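Local coordinates for protein carboxylesterase (Uncultured bacterium, PDB 5GMX) that hydrolyses carboxylic esters as a family VIII carboxylesterase and also shows hydrolytic activity toward oxyimino cephalosporins, at residues 24-27 and 33-36; 47-52 and 61-66; 90-95 and 320-325; 118-123 and 307-312; 279-282 and 287-290. One frame throughout, in Å; residues are numbered along the deposited sequence.

Contact 1: residues 24-27 and 33-36; sequences ANFK and GASF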
# COMPACT_ATOMS: atom_id res chain seq x y z
N ALA A 24 -19.02 8.80 -13.50
CA ALA A 24 -19.49 7.77 -14.42
C ALA A 24 -19.49 6.41 -13.73
O ALA A 24 -20.42 5.62 -13.92
CB ALA A 24 -18.63 7.73 -15.67
N ASN A 25 -18.49 6.16 -12.87
CA ASN A 25 -18.40 4.85 -12.24
C ASN A 25 -19.59 4.59 -11.32
O ASN A 25 -19.94 3.44 -11.05
CB ASN A 25 -17.10 4.70 -11.46
CG ASN A 25 -15.91 4.45 -12.35
OD1 ASN A 25 -16.04 3.83 -13.40
ND2 ASN A 25 -14.75 4.94 -11.95
N PHE A 26 -20.22 5.66 -10.85
CA PHE A 26 -21.41 5.54 -10.01
C PHE A 26 -22.64 5.25 -10.87
O PHE A 26 -23.50 4.46 -10.49
CB PHE A 26 -21.63 6.81 -9.20
CG PHE A 26 -20.67 6.98 -8.05
CD1 PHE A 26 -20.98 6.50 -6.79
CD2 PHE A 26 -19.46 7.63 -8.24
CE1 PHE A 26 -20.10 6.67 -5.74
CE2 PHE A 26 -18.58 7.81 -7.19
CZ PHE A 26 -18.89 7.33 -5.94
N LYS A 27 -22.71 5.91 -12.02
CA LYS A 27 -23.91 5.83 -12.86
C LYS A 27 -24.11 4.42 -13.38
O LYS A 27 -25.24 3.98 -13.59
CB LYS A 27 -23.81 6.82 -14.03
CG LYS A 27 -24.11 8.24 -13.63
CD LYS A 27 -23.54 9.24 -14.64
CE LYS A 27 -23.57 10.65 -14.07
NZ LYS A 27 -23.07 11.67 -15.03
N GLY A 33 -19.66 3.47 -2.31
CA GLY A 33 -18.99 4.69 -1.88
C GLY A 33 -17.55 4.71 -2.37
O GLY A 33 -16.92 3.66 -2.49
N ALA A 34 -17.02 5.90 -2.63
CA ALA A 34 -15.66 5.99 -3.14
C ALA A 34 -15.04 7.36 -2.93
O ALA A 34 -15.74 8.38 -2.83
CB ALA A 34 -15.64 5.63 -4.62
N SER A 35 -13.72 7.36 -2.90
CA SER A 35 -12.94 8.58 -2.80
C SER A 35 -11.77 8.51 -3.77
O SER A 35 -11.21 7.43 -4.03
CB SER A 35 -12.44 8.79 -1.38
OG SER A 35 -11.53 7.76 -1.02
N PHE A 36 -11.41 9.68 -4.30
CA PHE A 36 -10.38 9.79 -5.31
C PHE A 36 -9.54 11.06 -5.11
O PHE A 36 -10.08 12.13 -4.82
CB PHE A 36 -11.00 9.80 -6.71
CG PHE A 36 -10.00 10.02 -7.82
CD1 PHE A 36 -9.78 11.30 -8.32
CD2 PHE A 36 -9.26 8.97 -8.32
CE1 PHE A 36 -8.84 11.51 -9.31
CE2 PHE A 36 -8.32 9.18 -9.32
CZ PHE A 36 -8.12 10.45 -9.82
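The backbone N of Gly-33, whose CA lies at the edge of the Phe-26 ring, gives a hydrogen bond to Asn-364 OD1. This bond ties the first residue of strand 33-40 to Asn-364, just past strand 357-363. The contact is a helix packed on the large antiparallel sheet of the beta-lactamase-like fold, and a short loop joins the two elements. No hydrogen bond links the two segments, so the contact itself is apolar.

Phe-26 carries the helix side. Its CG stands anti to the carbonyl carbon and beside the backbone N (chi1 -74°), and this carries the ring across to the strand. The ring reaches the strand with CE1 and CZ. CE1 comes 4.5 Å from Gly-33 CA, which sits near the ring plane. CZ meets the methyl of Ala-34, which points toward the helix.

Ala-34 has few atoms to offer, but its methyl is well enclosed. Phe-22 of the same helix touches it and also meets the Phe-26 ring edge-to-face. Tyr-361 and Met-363 of the neighbouring strand 357-363 add to the cover. The closest approach across the contact is 3.9 Å, between Phe-26 CZ and Ala-34 CB.

Contact 2: residues 47-52 and 61-66; sequences DLWGGF and WRSDTL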
# COMPACT_ATOMS: atom_id res chain seq x y z
N ASP A 47 -9.93 16.29 -5.69
CA ASP A 47 -10.26 15.74 -4.39
C ASP A 47 -11.76 15.50 -4.35
O ASP A 47 -12.53 16.41 -4.06
CB ASP A 47 -9.80 16.71 -3.28
CG ASP A 47 -10.14 16.22 -1.88
OD1 ASP A 47 -10.59 15.06 -1.72
OD2 ASP A 47 -9.93 17.00 -0.92
N LEU A 48 -12.17 14.28 -4.66
CA LEU A 48 -13.57 13.95 -4.88
C LEU A 48 -14.03 12.76 -4.04
O LEU A 48 -13.24 11.88 -3.69
CB LEU A 48 -13.82 13.63 -6.36
CG LEU A 48 -13.50 14.72 -7.38
CD1 LEU A 48 -13.60 14.14 -8.78
CD2 LEU A 48 -14.40 15.95 -7.22
N TRP A 49 -15.31 12.75 -3.71
CA TRP A 49 -15.91 11.56 -3.11
C TRP A 49 -17.39 11.51 -3.46
O TRP A 49 -17.92 12.45 -4.06
CB TRP A 49 -15.70 11.53 -1.58
CG TRP A 49 -16.33 12.67 -0.84
CD1 TRP A 49 -17.56 12.69 -0.24
CD2 TRP A 49 -15.77 13.97 -0.65
NE1 TRP A 49 -17.79 13.92 0.33
CE2 TRP A 49 -16.70 14.73 0.09
CE3 TRP A 49 -14.55 14.57 -1.02
CZ2 TRP A 49 -16.47 16.06 0.45
CZ3 TRP A 49 -14.32 15.89 -0.66
CH2 TRP A 49 -15.28 16.62 0.07
N GLY A 50 -18.04 10.41 -3.11
CA GLY A 50 -19.45 10.26 -3.40
C GLY A 50 -20.01 8.94 -2.92
O GLY A 50 -19.27 8.04 -2.50
N GLY A 51 -21.34 8.83 -2.97
CA GLY A 51 -22.02 7.60 -2.61
C GLY A 51 -22.17 7.42 -1.12
O GLY A 51 -22.22 8.39 -0.36
N PHE A 52 -22.21 6.17 -0.68
CA PHE A 52 -22.56 5.87 0.70
C PHE A 52 -21.50 5.04 1.42
O PHE A 52 -20.73 4.33 0.80
CB PHE A 52 -23.91 5.16 0.75
CG PHE A 52 -25.02 5.95 0.09
CD1 PHE A 52 -25.31 5.77 -1.25
CD2 PHE A 52 -25.75 6.87 0.82
CE1 PHE A 52 -26.31 6.50 -1.86
CE2 PHE A 52 -26.76 7.61 0.22
CZ PHE A 52 -27.04 7.42 -1.12
N TRP A 61 -21.18 8.97 2.11
CA TRP A 61 -19.73 9.08 2.22
C TRP A 61 -19.36 10.54 2.46
O TRP A 61 -19.87 11.44 1.79
CB TRP A 61 -19.07 8.56 0.93
CG TRP A 61 -17.58 8.35 0.98
CD1 TRP A 61 -16.60 9.31 0.98
CD2 TRP A 61 -16.89 7.09 1.00
NE1 TRP A 61 -15.35 8.72 1.01
CE2 TRP A 61 -15.51 7.36 1.02
CE3 TRP A 61 -17.32 5.75 1.00
CZ2 TRP A 61 -14.54 6.35 1.05
CZ3 TRP A 61 -16.36 4.75 1.03
CH2 TRP A 61 -14.99 5.05 1.05
N ARG A 62 -18.50 10.80 3.44
CA ARG A 62 -18.13 12.18 3.75
C ARG A 62 -16.68 12.44 3.40
O ARG A 62 -15.96 11.52 3.00
CB ARG A 62 -18.43 12.50 5.21
CG ARG A 62 -19.90 12.23 5.51
CD ARG A 62 -20.28 12.58 6.92
NE ARG A 62 -19.98 13.98 7.18
CZ ARG A 62 -20.54 14.70 8.14
NH1 ARG A 62 -21.47 14.17 8.92
NH2 ARG A 62 -20.18 15.97 8.30
N SER A 63 -16.26 13.70 3.50
CA SER A 63 -14.90 14.06 3.12
C SER A 63 -13.85 13.29 3.92
O SER A 63 -12.82 12.91 3.38
CB SER A 63 -14.68 15.57 3.29
OG SER A 63 -14.84 15.96 4.63
N ASP A 64 -14.12 13.05 5.19
CA ASP A 64 -13.13 12.40 6.05
C ASP A 64 -13.36 10.89 6.23
O ASP A 64 -12.76 10.27 7.11
CB ASP A 64 -13.11 13.08 7.43
CG ASP A 64 -14.41 12.91 8.20
OD1 ASP A 64 -15.42 12.48 7.59
OD2 ASP A 64 -14.44 13.26 9.40
N THR A 65 -14.23 10.31 5.41
CA THR A 65 -14.54 8.88 5.50
C THR A 65 -13.30 8.03 5.18
O THR A 65 -12.55 8.33 4.25
CB THR A 65 -15.72 8.51 4.57
OG1 THR A 65 -16.91 9.13 5.05
CG2 THR A 65 -15.94 7.00 4.53
N LEU A 66 -13.08 7.00 5.99
CA LEU A 66 -11.97 6.07 5.80
C LEU A 66 -12.44 4.66 5.41
O LEU A 66 -13.55 4.26 5.72
CB LEU A 66 -11.15 5.96 7.09
CG LEU A 66 -10.57 7.27 7.64
CD1 LEU A 66 -10.15 7.05 9.07
CD2 LEU A 66 -9.38 7.72 6.79
O HOH W 1 -21.40 11.45 -0.59
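A type I beta turn, Arg-62 to Thr-65, lies just after the point where the chain comes back to the end of strand 43-51. It brings Trp-61 and Ser-63 against Trp-49.

The backbone closes the loop with one bond. Trp-61 N donates to Gly-51 O over 2.7 Å, nearly straight at 168°, with the donor tilted from the carbonyl plane. A water also donates to Gly-51 O and to Trp-61 O, so it bridges the same two residues.

Trp-49 lies against the turn. Its CG sits between the backbone N and the carbonyl carbon (chi1 62°), which turns the indole toward residues 61-63. Ser-63 covers one face of that indole. Ser-63 CB stands 3.7 Å from the centroid of the Trp-49 six-membered ring, a CH-pi contact. At the ring edge, Trp-49 CD1 is 3.3 Å from Trp-61 O. The two indoles meet obliquely, and Trp-49 CB comes 3.5 Å from Trp-61 CD1.

Trp-61 is packed on another front too. Thr-65 CG2 lies over the centre of one ring face, and Phe-52 O is at the ring edge. Thr-65 OG1 accepts from Arg-62 N over 2.8 Å, which ties the turn together and holds that methyl in place. Gly-51 O takes both the N-H bond and the water, which pins the loop end there, while the Trp-49 ring packs on the turn by CH-pi and van der Waals contact.

Contact 3: residues 90-95 and 320-325; sequences IDYNAR and WSRGFI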
# COMPACT_ATOMS: atom_id res chain seq x y z
N ILE A 90 19.38 2.82 6.61
CA ILE A 90 19.25 1.52 5.95
C ILE A 90 20.00 1.50 4.63
O ILE A 90 19.87 2.41 3.82
CB ILE A 90 17.78 1.18 5.68
CG1 ILE A 90 17.00 1.16 6.99
CG2 ILE A 90 17.68 -0.16 4.92
CD1 ILE A 90 15.51 0.91 6.83
N ASP A 91 20.81 0.46 4.42
CA ASP A 91 21.45 0.20 3.14
C ASP A 91 20.74 -0.95 2.45
O ASP A 91 20.77 -2.09 2.93
CB ASP A 91 22.94 -0.10 3.34
CG ASP A 91 23.68 -0.38 2.03
OD1 ASP A 91 23.06 -0.53 0.94
OD2 ASP A 91 24.93 -0.44 2.09
N TYR A 92 20.14 -0.68 1.29
CA TYR A 92 19.38 -1.70 0.57
C TYR A 92 20.22 -2.93 0.25
O TYR A 92 19.71 -4.04 0.15
CB TYR A 92 18.80 -1.14 -0.72
CG TYR A 92 17.56 -0.33 -0.51
CD1 TYR A 92 16.40 -0.94 -0.04
CD2 TYR A 92 17.53 1.03 -0.76
CE1 TYR A 92 15.26 -0.21 0.17
CE2 TYR A 92 16.38 1.78 -0.56
CZ TYR A 92 15.24 1.15 -0.10
OH TYR A 92 14.08 1.86 0.11
N ASN A 93 21.53 -2.73 0.11
CA ASN A 93 22.43 -3.82 -0.24
C ASN A 93 22.92 -4.59 0.98
O ASN A 93 23.57 -5.62 0.84
CB ASN A 93 23.63 -3.28 -1.01
CG ASN A 93 23.24 -2.63 -2.30
OD1 ASN A 93 22.56 -3.23 -3.13
ND2 ASN A 93 23.64 -1.38 -2.47
N ALA A 94 22.65 -4.07 2.18
CA ALA A 94 23.10 -4.73 3.40
C ALA A 94 22.21 -5.91 3.78
O ALA A 94 21.04 -5.96 3.39
CB ALA A 94 23.14 -3.72 4.56
N ARG A 95 22.77 -6.85 4.52
CA ARG A 95 22.02 -7.99 5.02
C ARG A 95 20.99 -7.54 6.03
O ARG A 95 21.29 -6.72 6.89
CB ARG A 95 22.95 -9.02 5.67
CG ARG A 95 24.04 -9.60 4.76
CD ARG A 95 25.09 -10.35 5.59
NE ARG A 95 26.00 -11.13 4.75
CZ ARG A 95 27.00 -10.62 4.04
NH1 ARG A 95 27.23 -9.31 4.06
NH2 ARG A 95 27.77 -11.41 3.31
N TRP A 320 9.03 -6.20 -9.65
CA TRP A 320 9.21 -5.70 -8.29
C TRP A 320 10.42 -4.78 -8.14
O TRP A 320 11.54 -5.09 -8.62
CB TRP A 320 9.37 -6.86 -7.30
CG TRP A 320 8.16 -7.72 -7.08
CD1 TRP A 320 8.02 -9.04 -7.41
CD2 TRP A 320 6.93 -7.33 -6.45
NE1 TRP A 320 6.78 -9.49 -7.03
CE2 TRP A 320 6.09 -8.47 -6.45
CE3 TRP A 320 6.46 -6.14 -5.89
CZ2 TRP A 320 4.80 -8.44 -5.91
CZ3 TRP A 320 5.18 -6.11 -5.36
CH2 TRP A 320 4.37 -7.26 -5.38
N SER A 321 10.19 -3.67 -7.45
CA SER A 321 11.25 -2.83 -6.93
C SER A 321 11.39 -3.08 -5.43
O SER A 321 10.89 -4.09 -4.91
CB SER A 321 10.97 -1.35 -7.21
OG SER A 321 9.82 -0.90 -6.51
N ARG A 322 12.00 -2.15 -4.71
CA ARG A 322 12.15 -2.31 -3.27
C ARG A 322 10.85 -1.97 -2.54
O ARG A 322 10.78 -1.02 -1.77
CB ARG A 322 13.29 -1.45 -2.73
CG ARG A 322 14.68 -1.99 -3.07
CD ARG A 322 15.24 -1.38 -4.34
NE ARG A 322 16.55 -1.95 -4.63
CZ ARG A 322 17.70 -1.33 -4.40
NH1 ARG A 322 17.71 -0.09 -3.92
NH2 ARG A 322 18.85 -1.94 -4.69
N GLY A 323 9.81 -2.74 -2.83
CA GLY A 323 8.54 -2.60 -2.14
C GLY A 323 7.38 -2.18 -3.02
O GLY A 323 6.23 -2.42 -2.67
N PHE A 324 7.68 -1.55 -4.15
CA PHE A 324 6.62 -1.06 -5.03
C PHE A 324 6.47 -1.91 -6.27
O PHE A 324 7.45 -2.44 -6.79
CB PHE A 324 6.90 0.39 -5.46
CG PHE A 324 6.90 1.37 -4.33
CD1 PHE A 324 5.71 1.97 -3.93
CD2 PHE A 324 8.08 1.69 -3.67
CE1 PHE A 324 5.70 2.90 -2.90
CE2 PHE A 324 8.08 2.61 -2.63
CZ PHE A 324 6.89 3.22 -2.25
N ILE A 325 5.24 -2.03 -6.75
CA ILE A 325 4.97 -2.58 -8.06
C ILE A 325 5.41 -1.58 -9.12
O ILE A 325 5.01 -0.41 -9.09
CB ILE A 325 3.47 -2.88 -8.26
CG1 ILE A 325 2.99 -3.94 -7.25
CG2 ILE A 325 3.20 -3.32 -9.69
CD1 ILE A 325 1.48 -4.16 -7.29
O HOH W 2 11.48 0.68 0.24
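Arg-322 bends sharply at chi2 (93°), and this folds its chain over the ring of Tyr-92. Tyr-92 CG stands beside its backbone N (chi1 -80°), which points the ring at residues 320-325.

The aliphatic part of the arginine lies over one face of the ring. Arg-322 CG is 4.0 Å from the Tyr-92 ring centroid, a CH-pi contact. Further along, Arg-322 NH1 comes 3.4 Å from Tyr-92 CD2, and Tyr-92 CB lies over a face of the guanidinium. The ring and guanidinium planes are 36° apart, so the two groups are not stacked flat. Arg-322 NE forms a salt bridge with Glu-306, and NH1 donates to Glu-301 O.

A water accepts from Tyr-92 OH over 2.9 Å and donates to Arg-322 O over 2.7 Å. The phenol thus has a polar partner although the residue is buried.

Ser-321 N and OG both donate to Phe-324 O, and Arg-322 is the centre of an inverse gamma turn from Ser-321 to Gly-323. On the other side, Asp-91 OD1 accepts from Asn-93 N over 2.8 Å. That is an Asx turn, set at the start of the type I beta turn from Asp-91 to Ala-94 which presents Tyr-92. The contact joins the loop between helices 72-86 and 96-99 to the connection between strands 317-320 and 325-326; Tyr-92 also touches Val-113 and Leu-117 of helix 113-117.

Contact 4: residues 118-123 and 307-312; sequences SHQAGI and CFRKDE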
# COMPACT_ATOMS: atom_id res chain seq x y z
N SER A 118 11.58 -6.99 -2.03
CA SER A 118 11.09 -7.39 -3.35
C SER A 118 10.53 -8.81 -3.35
O SER A 118 10.43 -9.44 -4.40
CB SER A 118 12.19 -7.27 -4.41
OG SER A 118 13.36 -7.98 -4.03
N HIS A 119 10.14 -9.29 -2.17
CA HIS A 119 9.46 -10.57 -2.01
C HIS A 119 10.34 -11.73 -2.46
O HIS A 119 9.84 -12.73 -2.96
CB HIS A 119 8.13 -10.58 -2.78
CG HIS A 119 7.23 -9.44 -2.42
ND1 HIS A 119 6.31 -9.51 -1.40
CD2 HIS A 119 7.14 -8.19 -2.92
CE1 HIS A 119 5.68 -8.36 -1.29
NE2 HIS A 119 6.16 -7.54 -2.21
N GLN A 120 11.65 -11.59 -2.27
CA GLN A 120 12.59 -12.64 -2.64
C GLN A 120 13.23 -13.35 -1.45
O GLN A 120 14.19 -14.09 -1.63
CB GLN A 120 13.70 -12.06 -3.51
CG GLN A 120 13.22 -11.39 -4.77
CD GLN A 120 14.38 -11.02 -5.67
OE1 GLN A 120 14.81 -11.83 -6.49
NE2 GLN A 120 14.90 -9.81 -5.50
N ALA A 121 12.75 -13.09 -0.24
CA ALA A 121 13.30 -13.76 0.94
C ALA A 121 12.72 -15.16 1.12
O ALA A 121 13.26 -15.97 1.86
CB ALA A 121 13.06 -12.93 2.19
N GLY A 122 11.59 -15.43 0.46
CA GLY A 122 11.02 -16.76 0.50
C GLY A 122 10.22 -17.11 1.74
O GLY A 122 9.96 -18.27 2.01
N ILE A 123 9.82 -16.11 2.52
CA ILE A 123 8.97 -16.39 3.68
C ILE A 123 7.59 -15.78 3.44
O ILE A 123 7.11 -14.93 4.21
CB ILE A 123 9.59 -15.87 4.99
CG1 ILE A 123 10.17 -14.48 4.80
CG2 ILE A 123 10.70 -16.80 5.45
CD1 ILE A 123 10.72 -13.90 6.08
N CYS A 307 13.47 -7.35 -9.52
CA CYS A 307 13.26 -8.55 -10.33
C CYS A 307 12.03 -8.42 -11.21
O CYS A 307 11.19 -7.56 -10.98
CB CYS A 307 13.17 -9.81 -9.44
SG CYS A 307 11.98 -9.79 -8.04
N PHE A 308 11.94 -9.26 -12.24
CA PHE A 308 10.80 -9.26 -13.14
C PHE A 308 10.53 -10.70 -13.56
O PHE A 308 11.05 -11.16 -14.57
CB PHE A 308 11.04 -8.35 -14.35
CG PHE A 308 9.80 -8.03 -15.13
CD1 PHE A 308 8.56 -8.53 -14.77
CD2 PHE A 308 9.87 -7.19 -16.24
CE1 PHE A 308 7.42 -8.23 -15.51
CE2 PHE A 308 8.74 -6.87 -16.97
CZ PHE A 308 7.51 -7.39 -16.60
N ARG A 309 9.71 -11.40 -12.78
CA ARG A 309 9.55 -12.86 -12.94
C ARG A 309 8.14 -13.29 -12.63
O ARG A 309 7.42 -12.60 -11.93
CB ARG A 309 10.49 -13.64 -12.00
CG ARG A 309 11.95 -13.66 -12.37
CD ARG A 309 12.69 -14.72 -11.55
NE ARG A 309 12.82 -14.34 -10.16
CZ ARG A 309 13.95 -13.92 -9.60
NH1 ARG A 309 15.06 -13.85 -10.31
NH2 ARG A 309 13.97 -13.56 -8.32
N LYS A 310 7.76 -14.47 -13.11
CA LYS A 310 6.48 -15.06 -12.72
C LYS A 310 6.49 -15.26 -11.21
O LYS A 310 7.41 -15.87 -10.66
CB LYS A 310 6.22 -16.38 -13.45
CG LYS A 310 4.86 -17.00 -13.11
CD LYS A 310 4.35 -17.94 -14.19
CE LYS A 310 5.14 -19.24 -14.20
NZ LYS A 310 5.09 -19.93 -12.87
N ASP A 311 5.47 -14.72 -10.55
CA ASP A 311 5.45 -14.73 -9.10
C ASP A 311 4.90 -16.03 -8.54
O ASP A 311 3.83 -16.48 -8.95
CB ASP A 311 4.64 -13.54 -8.58
CG ASP A 311 4.84 -13.30 -7.10
OD1 ASP A 311 4.11 -13.92 -6.30
OD2 ASP A 311 5.73 -12.49 -6.75
N GLU A 312 5.62 -16.61 -7.58
CA GLU A 312 5.26 -17.90 -6.98
C GLU A 312 3.90 -17.87 -6.28
O GLU A 312 3.31 -18.92 -6.03
CB GLU A 312 6.33 -18.34 -5.97
CG GLU A 312 7.75 -18.42 -6.52
CD GLU A 312 7.95 -19.57 -7.51
OE1 GLU A 312 7.27 -20.61 -7.37
OE2 GLU A 312 8.79 -19.43 -8.43
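Gln-120 and Cys-307 form the close-packed, buried part of this contact, while Arg-309, partly exposed, forms the looser side. The sulfur of Cys-307 sits over one face of the Gln-120 amide, with Cys-307 SG 3.6 Å from Gln-120 CD. The first torsion of Cys-307, 52°, places SG between the backbone N and the carbonyl carbon, on the side of loop 118-123. Ser-118 borders the same sulfur, its O 4.0 Å from Cys-307 SG.

The amide is fixed in its rotation. Gln-120 NE2 donates to Ser-118 OG over 2.8 Å at 160°, with the serine close to the amide plane. Ser-118 OG is also bonded to Ala-114 O in helix 113-117, so the glutamine is tied back to that helix.

OE1 faces that looser side. There Arg-309 NH2 approaches Gln-120 OE1 to 2.7 Å, with the oxygen at the guanidinium edge. The bond is weak, bent to 121°, and the amide and guanidinium planes are 49° apart. The arginine chain is bent at chi3, and it crosses the glutamine at about a right angle.

Beyond the strand, Asp-311 OD1 accepts from Tyr-160 N, and OD2 from Asn-158 ND2 and Trp-320 NE1. The contact joins the hairpin of 307-310 and 317-320 to the loop after helix 113-117; Asp-311 links it to Tyr-160 of the phenylmethanesulfonic acid pocket, probably the active site.

Contact 5: residues 279-282 and 287-290; sequences YGAL and TLGG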
# COMPACT_ATOMS: atom_id res chain seq x y z
N TYR A 279 1.67 9.73 -2.66
CA TYR A 279 2.24 9.50 -3.99
C TYR A 279 2.50 10.80 -4.74
O TYR A 279 3.37 10.85 -5.60
CB TYR A 279 1.34 8.58 -4.81
CG TYR A 279 1.55 7.13 -4.46
CD1 TYR A 279 2.73 6.49 -4.80
CD2 TYR A 279 0.58 6.41 -3.77
CE1 TYR A 279 2.95 5.15 -4.49
CE2 TYR A 279 0.79 5.07 -3.45
CZ TYR A 279 1.98 4.45 -3.81
OH TYR A 279 2.19 3.13 -3.49
N GLY A 280 1.77 11.85 -4.39
CA GLY A 280 1.96 13.17 -4.93
C GLY A 280 3.31 13.72 -4.53
O GLY A 280 4.05 14.24 -5.37
N ALA A 281 3.66 13.57 -3.25
CA ALA A 281 5.02 13.92 -2.80
C ALA A 281 6.07 13.11 -3.54
O ALA A 281 7.08 13.66 -3.99
CB ALA A 281 5.17 13.70 -1.29
N LEU A 282 5.83 11.80 -3.68
CA LEU A 282 6.81 10.95 -4.36
C LEU A 282 6.99 11.26 -5.85
O LEU A 282 8.07 11.09 -6.40
CB LEU A 282 6.46 9.47 -4.19
CG LEU A 282 6.46 8.99 -2.73
CD1 LEU A 282 6.17 7.49 -2.64
CD2 LEU A 282 7.76 9.36 -2.01
N THR A 287 8.49 16.13 -2.56
CA THR A 287 7.88 17.31 -1.96
C THR A 287 6.40 17.47 -2.31
O THR A 287 5.98 17.28 -3.45
CB THR A 287 8.64 18.59 -2.40
OG1 THR A 287 10.04 18.45 -2.11
CG2 THR A 287 8.09 19.83 -1.69
N LEU A 288 5.62 17.83 -1.30
CA LEU A 288 4.20 18.13 -1.47
C LEU A 288 3.88 19.42 -0.73
O LEU A 288 4.13 19.53 0.47
CB LEU A 288 3.35 16.96 -0.95
CG LEU A 288 1.88 16.70 -1.30
CD1 LEU A 288 0.96 17.56 -0.50
CD2 LEU A 288 1.61 16.86 -2.78
N GLY A 289 3.33 20.40 -1.45
CA GLY A 289 2.99 21.69 -0.86
C GLY A 289 4.13 22.35 -0.11
O GLY A 289 3.93 22.92 0.95
N GLY A 290 5.34 22.24 -0.65
CA GLY A 290 6.48 22.90 -0.06
C GLY A 290 7.17 22.18 1.09
O GLY A 290 8.16 22.68 1.62
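Ala-281 and Leu-288 meet through their CB atoms, 3.7 Å apart, where helix 272-283 passes strand 287-288. The leucine points its CB toward the helix. The alanine CB points across the line to the strand, neither at it nor away from it, so the two meet at an angle and not head on.

From there the leucine runs along the helix backbone. Its CG is anti to the backbone N (chi1 -162°), and this lays CD2 against the Gly-280 to Ala-281 peptide. Leu-288 CD2 is 4.0 Å from Gly-280 C and 3.9 Å from Ala-281 N. The approach is close because Gly-280 has no side chain on the helix surface here. Leu-288 also touches Ile-195, and Ala-281 touches Ile-293.

Thr-287 points its side chain away from the helix and contributes backbone instead. Its O receives a CA-H...O contact from Ala-281, with Ala-281 CA 3.6 Å from Thr-287 O and an angle of 170° at the hydrogen. The same oxygen accepts a hydrogen bond from Asn-284 ND2, in the short connection between helix and strand.

Strand 287-288 then turns through Gly-289 and Gly-290 into strand 291-292 as a small antiparallel hairpin. The small helix residues let one leucine lie close to the helix backbone, and the Ala-281 CA to Thr-287 O contact adds a weak polar element.

In the fold
From the N terminus, contact 1 closes the short loop between helix 16-27 and strand 33-40. Contact 2 follows in series and closes the loop after strand 43-51. The two touch, because strands 33-40 and 43-51 are neighbours in the main sheet. Contact 3 closes a far longer loop, from the loop after helix 72-86 to residues 320-325. Contact 4 lies within that span, and contact 5 lies within the span of contact 4. Contacts 3 and 4 touch through hairpin 307-310 and 317-320, on the opposite side of the chain's centre from contacts 1 and 2. Contact 5 reaches contact 3 where Tyr-279 packs on Phe-324.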